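Local coordinates for putative Lipoprotein (Shewanella oneidensis, PDB 3U24) that is of unknown function, a mostly helical DUF885-family putative lipoprotein of the Peptidase_MA clan that binds zinc and calcium ions, at residues 238-246 with 479-488; 467-478 with 492-502. One frame throughout, in Å; residues are numbered along the deposited sequence.

Contact 1: 238-246 with 479-488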
loop_
_atom_site.group_PDB
_atom_site.type_symbol
_atom_site.label_atom_id
_atom_site.label_comp_id
_atom_site.label_asym_id
_atom_site.label_seq_id
_atom_site.Cartn_x
_atom_site.Cartn_y
_atom_site.Cartn_z
ATOM N N SER A 238 14.079 20.535 0.581
ATOM C CA SER A 238 12.813 20.331 -0.099
ATOM C C SER A 238 12.371 18.883 0.111
ATOM O O SER A 238 13.199 17.985 0.203
ATOM C CB SER A 238 12.926 20.580 -1.626
ATOM O OG SER A 238 11.763 20.088 -2.319
ATOM N N PHE A 239 11.068 18.682 0.176
ATOM C CA PHE A 239 10.472 17.362 0.276
ATOM C C PHE A 239 10.470 16.625 -1.095
ATOM O O PHE A 239 10.184 15.416 -1.161
ATOM C CB PHE A 239 9.048 17.471 0.832
ATOM C CG PHE A 239 8.113 18.265 -0.035
ATOM C CD1 PHE A 239 7.431 17.657 -1.073
ATOM C CD2 PHE A 239 7.866 19.612 0.225
ATOM C CE1 PHE A 239 6.577 18.392 -1.870
ATOM C CE2 PHE A 239 7.001 20.344 -0.564
ATOM C CZ PHE A 239 6.368 19.722 -1.622
ATOM N N ARG A 240 10.779 17.359 -2.163
ATOM C CA ARG A 240 10.729 16.849 -3.520
ATOM C C ARG A 240 12.039 16.126 -3.787
ATOM O O ARG A 240 13.128 16.692 -3.614
ATOM C CB ARG A 240 10.517 17.973 -4.510
ATOM C CG ARG A 240 9.276 18.820 -4.225
ATOM C CD ARG A 240 9.406 20.183 -4.896
ATOM N NE ARG A 240 8.291 21.086 -4.580
ATOM C CZ ARG A 240 7.115 21.049 -5.196
ATOM N NH1 ARG A 240 6.169 21.892 -4.855
ATOM N NH2 ARG A 240 6.883 20.164 -6.139
ATOM N N ILE A 241 11.970 14.851 -4.138
ATOM C CA ILE A 241 13.214 14.062 -4.158
ATOM C C ILE A 241 13.999 14.223 -5.462
ATOM O O ILE A 241 15.173 13.899 -5.500
ATOM C CB ILE A 241 12.961 12.570 -3.782
ATOM C CG1 ILE A 241 12.055 11.842 -4.792
ATOM C CG2 ILE A 241 12.316 12.459 -2.385
ATOM C CD1 ILE A 241 11.952 10.324 -4.556
ATOM N N GLY A 242 13.375 14.738 -6.523
ATOM C CA GLY A 242 14.069 14.991 -7.798
ATOM C C GLY A 242 14.119 13.794 -8.746
ATOM O O GLY A 242 13.885 12.629 -8.325
ATOM N N GLU A 243 14.429 14.063 -10.012
ATOM C CA GLU A 243 14.368 13.037 -11.047
ATOM C C GLU A 243 15.263 11.787 -10.821
ATOM O O GLU A 243 14.808 10.657 -10.991
ATOM C CB GLU A 243 14.705 13.638 -12.407
ATOM C CG GLU A 243 14.633 12.642 -13.573
ATOM C CD GLU A 243 14.488 13.366 -14.935
ATOM O OE1 GLU A 243 15.226 14.359 -15.166
ATOM O OE2 GLU A 243 13.634 12.982 -15.769
ATOM N N GLU A 244 16.527 11.994 -10.483
ATOM C CA GLU A 244 17.456 10.884 -10.376
ATOM C C GLU A 244 17.002 9.897 -9.290
ATOM O O GLU A 244 16.951 8.693 -9.536
ATOM C CB GLU A 244 18.904 11.329 -10.133
ATOM C CG GLU A 244 19.891 10.136 -10.224
ATOM C CD GLU A 244 21.390 10.482 -10.290
ATOM O OE1 GLU A 244 21.838 11.466 -9.638
ATOM O OE2 GLU A 244 22.149 9.730 -10.983
ATOM N N LEU A 245 16.708 10.400 -8.097
ATOM C CA LEU A 245 16.255 9.554 -6.995
ATOM C C LEU A 245 14.879 8.931 -7.271
ATOM O O LEU A 245 14.622 7.796 -6.867
ATOM C CB LEU A 245 16.268 10.304 -5.669
ATOM C CG LEU A 245 17.649 10.717 -5.139
ATOM C CD1 LEU A 245 17.500 11.610 -3.902
ATOM C CD2 LEU A 245 18.525 9.507 -4.822
ATOM N N TYR A 246 14.035 9.657 -8.001
ATOM C CA TYR A 246 12.670 9.225 -8.219
ATOM C C TYR A 246 12.687 8.024 -9.140
ATOM O O TYR A 246 12.094 7.001 -8.822
ATOM C CB TYR A 246 11.802 10.346 -8.776
ATOM C CG TYR A 246 10.323 10.027 -8.771
ATOM C CD1 TYR A 246 9.755 9.342 -9.827
ATOM C CD2 TYR A 246 9.507 10.430 -7.736
ATOM C CE1 TYR A 246 8.416 9.040 -9.869
ATOM C CE2 TYR A 246 8.164 10.136 -7.742
ATOM C CZ TYR A 246 7.619 9.431 -8.837
ATOM O OH TYR A 246 6.280 9.117 -8.911
ATOM N N ASP A 479 2.039 12.480 -8.326
ATOM C CA ASP A 479 3.232 12.051 -7.595
ATOM C C ASP A 479 4.504 12.440 -8.358
ATOM O O ASP A 479 5.452 12.993 -7.781
ATOM C CB ASP A 479 3.216 10.565 -7.279
ATOM C CG ASP A 479 4.297 10.173 -6.266
ATOM O OD1 ASP A 479 4.132 10.480 -5.047
ATOM O OD2 ASP A 479 5.295 9.526 -6.688
ATOM N N TYR A 480 4.476 12.202 -9.662
ATOM C CA TYR A 480 5.590 12.488 -10.539
ATOM C C TYR A 480 5.824 13.978 -10.646
ATOM O O TYR A 480 6.953 14.443 -10.491
ATOM C CB TYR A 480 5.337 11.873 -11.931
ATOM C CG TYR A 480 6.493 12.012 -12.899
ATOM C CD1 TYR A 480 7.547 11.103 -12.896
ATOM C CD2 TYR A 480 6.556 13.069 -13.791
ATOM C CE1 TYR A 480 8.637 11.246 -13.782
ATOM C CE2 TYR A 480 7.630 13.224 -14.668
ATOM C CZ TYR A 480 8.662 12.301 -14.682
ATOM O OH TYR A 480 9.734 12.455 -15.572
ATOM N N SER A 481 4.761 14.734 -10.908
ATOM C CA SER A 481 4.918 16.171 -11.121
ATOM C C SER A 481 5.435 16.889 -9.881
ATOM O O SER A 481 6.222 17.799 -10.002
ATOM C CB SER A 481 3.646 16.802 -11.657
ATOM O OG SER A 481 3.245 16.099 -12.840
ATOM N N ILE A 482 5.018 16.451 -8.708
ATOM C CA ILE A 482 5.470 17.041 -7.449
ATOM C C ILE A 482 6.972 16.801 -7.238
ATOM O O ILE A 482 7.716 17.719 -6.986
ATOM C CB ILE A 482 4.644 16.470 -6.265
ATOM C CG1 ILE A 482 3.259 17.108 -6.267
ATOM C CG2 ILE A 482 5.326 16.721 -4.911
ATOM C CD1 ILE A 482 2.312 16.494 -5.242
ATOM N N HIS A 483 7.417 15.571 -7.411
ATOM C CA HIS A 483 8.787 15.194 -7.112
ATOM C C HIS A 483 9.793 15.483 -8.208
ATOM O O HIS A 483 10.982 15.657 -7.925
ATOM C CB HIS A 483 8.809 13.740 -6.720
ATOM C CG HIS A 483 8.233 13.526 -5.375
ATOM N ND1 HIS A 483 8.869 13.932 -4.264
ATOM C CD2 HIS A 483 6.996 13.050 -4.966
ATOM C CE1 HIS A 483 8.093 13.692 -3.206
ATOM N NE2 HIS A 483 6.962 13.127 -3.630
ATOM N N VAL A 484 9.313 15.579 -9.451
ATOM C CA VAL A 484 10.176 15.723 -10.599
ATOM C C VAL A 484 9.989 17.065 -11.288
ATOM O O VAL A 484 10.945 17.591 -11.863
ATOM C CB VAL A 484 9.991 14.555 -11.631
ATOM C CG1 VAL A 484 10.948 14.721 -12.836
ATOM C CG2 VAL A 484 10.267 13.227 -10.941
ATOM N N LYS A 485 8.783 17.613 -11.251
ATOM C CA LYS A 485 8.479 18.775 -12.105
ATOM C C LYS A 485 8.061 20.009 -11.310
ATOM O O LYS A 485 7.519 20.945 -11.883
ATOM C CB LYS A 485 7.358 18.440 -13.106
ATOM C CG LYS A 485 7.668 17.304 -14.050
ATOM C CD LYS A 485 6.448 17.004 -14.912
ATOM C CE LYS A 485 6.194 18.038 -16.003
ATOM N NZ LYS A 485 7.041 17.702 -17.181
ATOM N N GLY A 486 8.284 19.999 -10.004
ATOM C CA GLY A 486 7.958 21.163 -9.158
ATOM C C GLY A 486 6.492 21.602 -9.135
ATOM O O GLY A 486 6.222 22.772 -8.991
HETATM N N MSE A 487 5.537 20.684 -9.254
HETATM C CA MSE A 487 4.113 21.069 -9.195
HETATM C C MSE A 487 3.816 21.683 -7.827
HETATM O O MSE A 487 4.283 21.173 -6.808
HETATM C CB MSE A 487 3.220 19.850 -9.441
HETATM C CG MSE A 487 1.742 20.031 -9.165
HETATM SE SE MSE A 487 0.688 18.459 -9.631
HETATM C CE MSE A 487 0.334 18.829 -11.510
ATOM N N THR A 488 3.091 22.804 -7.813
ATOM C CA THR A 488 2.749 23.502 -6.569
ATOM C C THR A 488 1.491 22.941 -5.927
ATOM O O THR A 488 0.707 22.250 -6.586
ATOM C CB THR A 488 2.419 24.971 -6.842
ATOM O OG1 THR A 488 1.279 25.011 -7.717
ATOM C CG2 THR A 488 3.654 25.712 -7.479
HETATM O O HOH W 1 11.839 11.171 -14.958
HETATM O O HOH W 2 13.881 16.921 -10.841
#
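The edge of the Tyr-480 ring is turned toward the face of Tyr-246 in an offset edge-to-face pair, planes at 86° and CE1 of Tyr-246 3.8 Å from CD1 of Tyr-480. Val-484 CB lies over the centre of one Tyr-480 face. At its edge, in plane, Tyr-246 meets the carboxylate of Asp-479: its OH donates a very short bond of 2.5 Å to OD2, which also accepts from Val-519 N. His-483 lies nearly parallel to Tyr-246 but slid aside, its CB 3.5 Å from CD2 of the tyrosine, which is lodged as a knob among Asp-479, Tyr-480, His-483 and Val-484. At the imidazole edge Ile-241 N donates in the ring plane to ND1 (3.2 Å); NE2 is taken up by Ala-514 O and Ser-517 O. Nearby, Gly-242 N donates to His-483 O. CZ of Phe-239 sits above one face of the Arg-240 guanidinium, toward its rim, and the ring touches CG2 of Ile-482 with its edge. Extended from CG to NE, Arg-240 carries NH1 and NH2 to a single acceptor, Met-487 O, at 2.8 and 2.9 Å, both from the same side of its carbonyl plane. NH2 also reaches a lone pair of Ile-482 O at 2.7 Å, tying a carbonyl of the last helical turns to one of the following loop; at Ile-482 the helix dipole would probably favour the positive charge.

Contact 2: 467-478 with 492-502. With CA (calcium ion), chain T.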
loop_
_atom_site.group_PDB
_atom_site.type_symbol
_atom_site.label_atom_id
_atom_site.label_comp_id
_atom_site.label_asym_id
_atom_site.label_seq_id
_atom_site.Cartn_x
_atom_site.Cartn_y
_atom_site.Cartn_z
ATOM N N LYS A 467 -14.599 8.161 -13.870
ATOM C CA LYS A 467 -14.175 9.093 -12.822
ATOM C C LYS A 467 -13.222 8.366 -11.875
ATOM O O LYS A 467 -12.181 8.919 -11.450
ATOM C CB LYS A 467 -15.352 9.703 -12.026
ATOM C CG LYS A 467 -14.932 10.401 -10.733
ATOM C CD LYS A 467 -16.109 10.750 -9.837
ATOM C CE LYS A 467 -15.689 11.437 -8.523
ATOM N NZ LYS A 467 -15.472 10.449 -7.395
ATOM N N TRP A 468 -13.598 7.131 -11.559
ATOM C CA TRP A 468 -12.779 6.244 -10.746
ATOM C C TRP A 468 -11.428 5.971 -11.365
ATOM O O TRP A 468 -10.412 6.071 -10.709
ATOM C CB TRP A 468 -13.576 4.967 -10.562
ATOM C CG TRP A 468 -13.146 4.002 -9.505
ATOM C CD1 TRP A 468 -12.526 2.765 -9.695
ATOM C CD2 TRP A 468 -13.395 4.084 -8.064
ATOM N NE1 TRP A 468 -12.356 2.113 -8.488
ATOM C CE2 TRP A 468 -12.850 2.848 -7.480
ATOM C CE3 TRP A 468 -13.967 5.033 -7.224
ATOM C CZ2 TRP A 468 -12.890 2.596 -6.125
ATOM C CZ3 TRP A 468 -13.998 4.766 -5.855
ATOM C CH2 TRP A 468 -13.477 3.571 -5.322
ATOM N N ASN A 469 -11.388 5.677 -12.650
ATOM C CA ASN A 469 -10.117 5.488 -13.335
ATOM C C ASN A 469 -9.247 6.737 -13.282
ATOM O O ASN A 469 -8.013 6.637 -13.140
ATOM C CB ASN A 469 -10.374 5.103 -14.801
ATOM C CG ASN A 469 -9.216 4.349 -15.452
ATOM O OD1 ASN A 469 -8.904 4.617 -16.591
ATOM N ND2 ASN A 469 -8.616 3.381 -14.753
ATOM N N LEU A 470 -9.860 7.918 -13.407
ATOM C CA LEU A 470 -9.087 9.163 -13.308
ATOM C C LEU A 470 -8.304 9.305 -11.985
ATOM O O LEU A 470 -7.210 9.868 -11.968
ATOM C CB LEU A 470 -9.963 10.401 -13.540
ATOM C CG LEU A 470 -10.330 10.675 -15.002
ATOM C CD1 LEU A 470 -11.367 11.786 -15.080
ATOM C CD2 LEU A 470 -9.082 11.029 -15.818
ATOM N N ARG A 471 -8.834 8.775 -10.894
ATOM C CA ARG A 471 -8.115 8.775 -9.603
ATOM C C ARG A 471 -6.712 8.155 -9.772
ATOM O O ARG A 471 -5.692 8.666 -9.285
ATOM C CB ARG A 471 -8.917 7.929 -8.602
ATOM C CG ARG A 471 -8.939 8.354 -7.137
ATOM C CD ARG A 471 -10.103 7.636 -6.402
ATOM N NE ARG A 471 -9.716 6.343 -5.794
ATOM C CZ ARG A 471 -9.689 5.131 -6.391
ATOM N NH1 ARG A 471 -9.295 4.064 -5.682
ATOM N NH2 ARG A 471 -10.034 4.943 -7.678
ATOM N N VAL A 472 -6.695 7.011 -10.446
ATOM C CA VAL A 472 -5.493 6.222 -10.594
ATOM C C VAL A 472 -4.497 6.915 -11.540
ATOM O O VAL A 472 -3.314 7.048 -11.222
ATOM C CB VAL A 472 -5.900 4.803 -11.056
ATOM C CG1 VAL A 472 -4.722 4.050 -11.560
ATOM C CG2 VAL A 472 -6.560 4.104 -9.862
ATOM N N ILE A 473 -5.011 7.423 -12.647
ATOM C CA ILE A 473 -4.224 8.172 -13.619
ATOM C C ILE A 473 -3.639 9.448 -12.961
ATOM O O ILE A 473 -2.406 9.682 -13.011
ATOM C CB ILE A 473 -5.073 8.531 -14.875
ATOM C CG1 ILE A 473 -5.594 7.236 -15.570
ATOM C CG2 ILE A 473 -4.268 9.366 -15.850
ATOM C CD1 ILE A 473 -6.638 7.488 -16.661
ATOM N N CYS A 474 -4.508 10.241 -12.332
ATOM C CA CYS A 474 -4.068 11.473 -11.715
ATOM C C CYS A 474 -3.186 11.264 -10.483
ATOM O O CYS A 474 -2.368 12.129 -10.167
ATOM C CB CYS A 474 -5.238 12.424 -11.440
ATOM S SG CYS A 474 -6.096 12.960 -12.971
ATOM N N ASN A 475 -3.282 10.123 -9.816
ATOM C CA ASN A 475 -2.323 9.807 -8.735
ATOM C C ASN A 475 -0.882 9.792 -9.261
ATOM O O ASN A 475 0.028 10.244 -8.558
ATOM C CB ASN A 475 -2.588 8.438 -8.092
ATOM C CG ASN A 475 -3.687 8.464 -7.030
ATOM O OD1 ASN A 475 -4.153 9.513 -6.574
ATOM N ND2 ASN A 475 -4.067 7.271 -6.592
ATOM N N THR A 476 -0.692 9.249 -10.480
ATOM C CA THR A 476 0.598 9.146 -11.132
ATOM C C THR A 476 1.089 10.510 -11.578
ATOM O O THR A 476 2.229 10.876 -11.318
ATOM C CB THR A 476 0.551 8.155 -12.334
ATOM O OG1 THR A 476 0.408 6.850 -11.809
ATOM C CG2 THR A 476 1.809 8.179 -13.198
ATOM N N ILE A 477 0.232 11.261 -12.239
ATOM C CA ILE A 477 0.564 12.641 -12.637
ATOM C C ILE A 477 1.021 13.483 -11.430
ATOM O O ILE A 477 2.045 14.187 -11.471
ATOM C CB ILE A 477 -0.621 13.287 -13.365
ATOM C CG1 ILE A 477 -0.903 12.494 -14.632
ATOM C CG2 ILE A 477 -0.360 14.749 -13.735
ATOM C CD1 ILE A 477 -2.091 12.985 -15.410
ATOM N N LEU A 478 0.276 13.382 -10.356
ATOM C CA LEU A 478 0.517 14.161 -9.168
ATOM C C LEU A 478 1.845 13.782 -8.534
ATOM O O LEU A 478 2.702 14.651 -8.244
ATOM C CB LEU A 478 -0.618 13.925 -8.171
ATOM C CG LEU A 478 -0.459 14.530 -6.768
ATOM C CD1 LEU A 478 -0.991 15.936 -6.785
ATOM C CD2 LEU A 478 -1.227 13.772 -5.688
ATOM N N ALA A 492 -1.611 21.116 -7.697
ATOM C CA ALA A 492 -1.973 19.721 -7.352
ATOM C C ALA A 492 -3.448 19.648 -7.012
ATOM O O ALA A 492 -4.137 18.716 -7.422
ATOM C CB ALA A 492 -1.131 19.178 -6.211
ATOM N N ILE A 493 -3.935 20.634 -6.268
ATOM C CA ILE A 493 -5.358 20.681 -5.898
ATOM C C ILE A 493 -6.274 20.829 -7.137
ATOM O O ILE A 493 -7.308 20.176 -7.208
ATOM C CB ILE A 493 -5.679 21.835 -4.903
ATOM C CG1 ILE A 493 -4.972 21.633 -3.568
ATOM C CG2 ILE A 493 -7.193 21.987 -4.661
ATOM C CD1 ILE A 493 -5.302 20.315 -2.892
ATOM N N ALA A 494 -5.881 21.666 -8.097
ATOM C CA ALA A 494 -6.653 21.903 -9.325
ATOM C C ALA A 494 -6.632 20.634 -10.196
ATOM O O ALA A 494 -7.640 20.281 -10.758
ATOM C CB ALA A 494 -6.128 23.156 -10.093
ATOM N N LEU A 495 -5.505 19.901 -10.250
ATOM C CA LEU A 495 -5.493 18.583 -10.901
ATOM C C LEU A 495 -6.561 17.635 -10.303
ATOM O O LEU A 495 -7.408 17.065 -11.005
ATOM C CB LEU A 495 -4.116 17.935 -10.759
ATOM C CG LEU A 495 -3.836 16.545 -11.387
ATOM C CD1 LEU A 495 -3.665 16.689 -12.915
ATOM C CD2 LEU A 495 -2.590 15.899 -10.737
HETATM N N MSE A 496 -6.516 17.466 -8.991
HETATM C CA MSE A 496 -7.354 16.473 -8.379
HETATM C C MSE A 496 -8.825 16.897 -8.480
HETATM O O MSE A 496 -9.696 16.074 -8.680
HETATM C CB MSE A 496 -6.943 16.190 -6.922
HETATM C CG MSE A 496 -5.562 15.490 -6.664
HETATM SE SE MSE A 496 -4.933 14.079 -7.928
HETATM C CE MSE A 496 -6.184 12.660 -7.470
HETATM N N MSE A 497 -9.114 18.182 -8.398
HETATM C CA MSE A 497 -10.520 18.622 -8.372
HETATM C C MSE A 497 -11.062 18.877 -9.770
HETATM O O MSE A 497 -12.168 18.476 -10.071
HETATM C CB MSE A 497 -10.675 19.877 -7.525
HETATM C CG MSE A 497 -10.359 19.684 -6.044
HETATM SE SE MSE A 497 -10.883 21.274 -4.931
HETATM C CE MSE A 497 -12.657 21.595 -5.672
ATOM N N ASP A 498 -10.288 19.542 -10.618
ATOM C CA ASP A 498 -10.777 19.956 -11.942
ATOM C C ASP A 498 -10.594 18.884 -13.028
ATOM O O ASP A 498 -11.402 18.808 -13.948
ATOM C CB ASP A 498 -10.085 21.242 -12.390
ATOM C CG ASP A 498 -10.325 22.406 -11.429
ATOM O OD1 ASP A 498 -11.297 22.390 -10.631
ATOM O OD2 ASP A 498 -9.536 23.362 -11.474
ATOM N N GLU A 499 -9.536 18.081 -12.929
ATOM C CA GLU A 499 -9.246 17.048 -13.937
ATOM C C GLU A 499 -9.818 15.701 -13.509
ATOM O O GLU A 499 -10.326 14.993 -14.344
ATOM C CB GLU A 499 -7.740 16.922 -14.227
ATOM C CG GLU A 499 -7.052 18.215 -14.687
ATOM C CD GLU A 499 -7.626 18.800 -15.980
ATOM O OE1 GLU A 499 -7.897 18.042 -16.933
ATOM O OE2 GLU A 499 -7.815 20.033 -16.055
ATOM N N ALA A 500 -9.761 15.392 -12.211
ATOM C CA ALA A 500 -10.237 14.123 -11.649
ATOM C C ALA A 500 -11.544 14.229 -10.886
ATOM O O ALA A 500 -11.966 13.249 -10.299
ATOM C CB ALA A 500 -9.185 13.537 -10.717
ATOM N N PHE A 501 -12.146 15.420 -10.840
ATOM C CA PHE A 501 -13.485 15.607 -10.267
ATOM C C PHE A 501 -13.612 15.161 -8.814
ATOM O O PHE A 501 -14.664 14.700 -8.394
ATOM C CB PHE A 501 -14.549 14.940 -11.161
ATOM C CG PHE A 501 -14.350 15.244 -12.613
ATOM C CD1 PHE A 501 -14.505 16.539 -13.083
ATOM C CD2 PHE A 501 -13.935 14.269 -13.494
ATOM C CE1 PHE A 501 -14.287 16.843 -14.420
ATOM C CE2 PHE A 501 -13.703 14.566 -14.824
ATOM C CZ PHE A 501 -13.877 15.854 -15.289
ATOM N N GLN A 502 -12.540 15.335 -8.047
ATOM C CA GLN A 502 -12.568 15.063 -6.606
ATOM C C GLN A 502 -12.958 16.276 -5.725
ATOM O O GLN A 502 -12.884 17.441 -6.137
ATOM C CB GLN A 502 -11.213 14.496 -6.156
ATOM C CG GLN A 502 -11.052 13.050 -6.588
ATOM C CD GLN A 502 -9.682 12.514 -6.393
ATOM O OE1 GLN A 502 -8.931 12.927 -5.514
ATOM N NE2 GLN A 502 -9.341 11.558 -7.223
HETATM CA CA CA T . -11.533 24.179 -9.177
HETATM O O HOH W 3 -11.620 10.945 -9.565
HETATM O O HOH W 4 -10.069 25.591 -10.624
HETATM O O HOH W 5 -12.683 25.072 -10.871
HETATM O O HOH W 6 -9.331 24.418 -7.819
#
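Leu-470 overlaps Phe-501 near one corner of the ring, CD1 lying 3.6 Å from CE2, and its CB rests over Ala-500. One turn on, Cys-474 faces the same alanine: its SG is 3.9 Å from CB of Ala-500, while its CB packs against SE of selenomethionine Met-496. That chain is bent at both chi2 and chi3 (-37° and -71°), which curls CE back beside the carboxamide of Asn-475, whose OD1 is bonded to Lys-510. Leu-495 comes in between Ile-477 and Leu-478, with CD2 3.9 Å from CG2 of Ile-477 and 3.8 Å from CB of Leu-478. At the far end Leu-478 CD1 presses on Ala-492 CB at 3.3 Å, tighter than usual for two carbons. No direct hydrogen bond crosses the contact; a water donates to Lys-467 O and approaches Ala-500 O too closely for that link to be certain, with a weak bond from Gln-502 NE2. Helix 489-499 widens into a pi-type turn at 495-499, where Leu-495 O accepts from both Glu-499 N and Ala-500 N before Phe-501 leaves helical geometry with positive phi. Asp-498 binds the calcium ion through OD1 at 2.3 Å, together with three waters. The pair is an antiparallel helical hairpin, the axes of its short segments 10.2 Å apart at 165°, consistent with the predominantly helical build of this chain.

Overall arrangement
Both contacts use helix 459-485: contact 2 covers its middle with the following helix, and contact 1 meets its C-terminal end with the loop and first helical turn of 238-246, more than 230 residues earlier in the chain. Their centres lie about 17 Å apart, and Met-487 bridges them, its SE 3.7 Å from CA of Ala-492. Contact 2 is buried and almost wholly apolar, with no direct hydrogen bond across it. Contact 1 is only partly buried and relies on polar bonds to backbone carbonyls and a histidine, with tyrosines forming its inner part. Helix 504-516 borders both, and so does helix 260-289, so the two contacts share neighbours as well as helix 459-485.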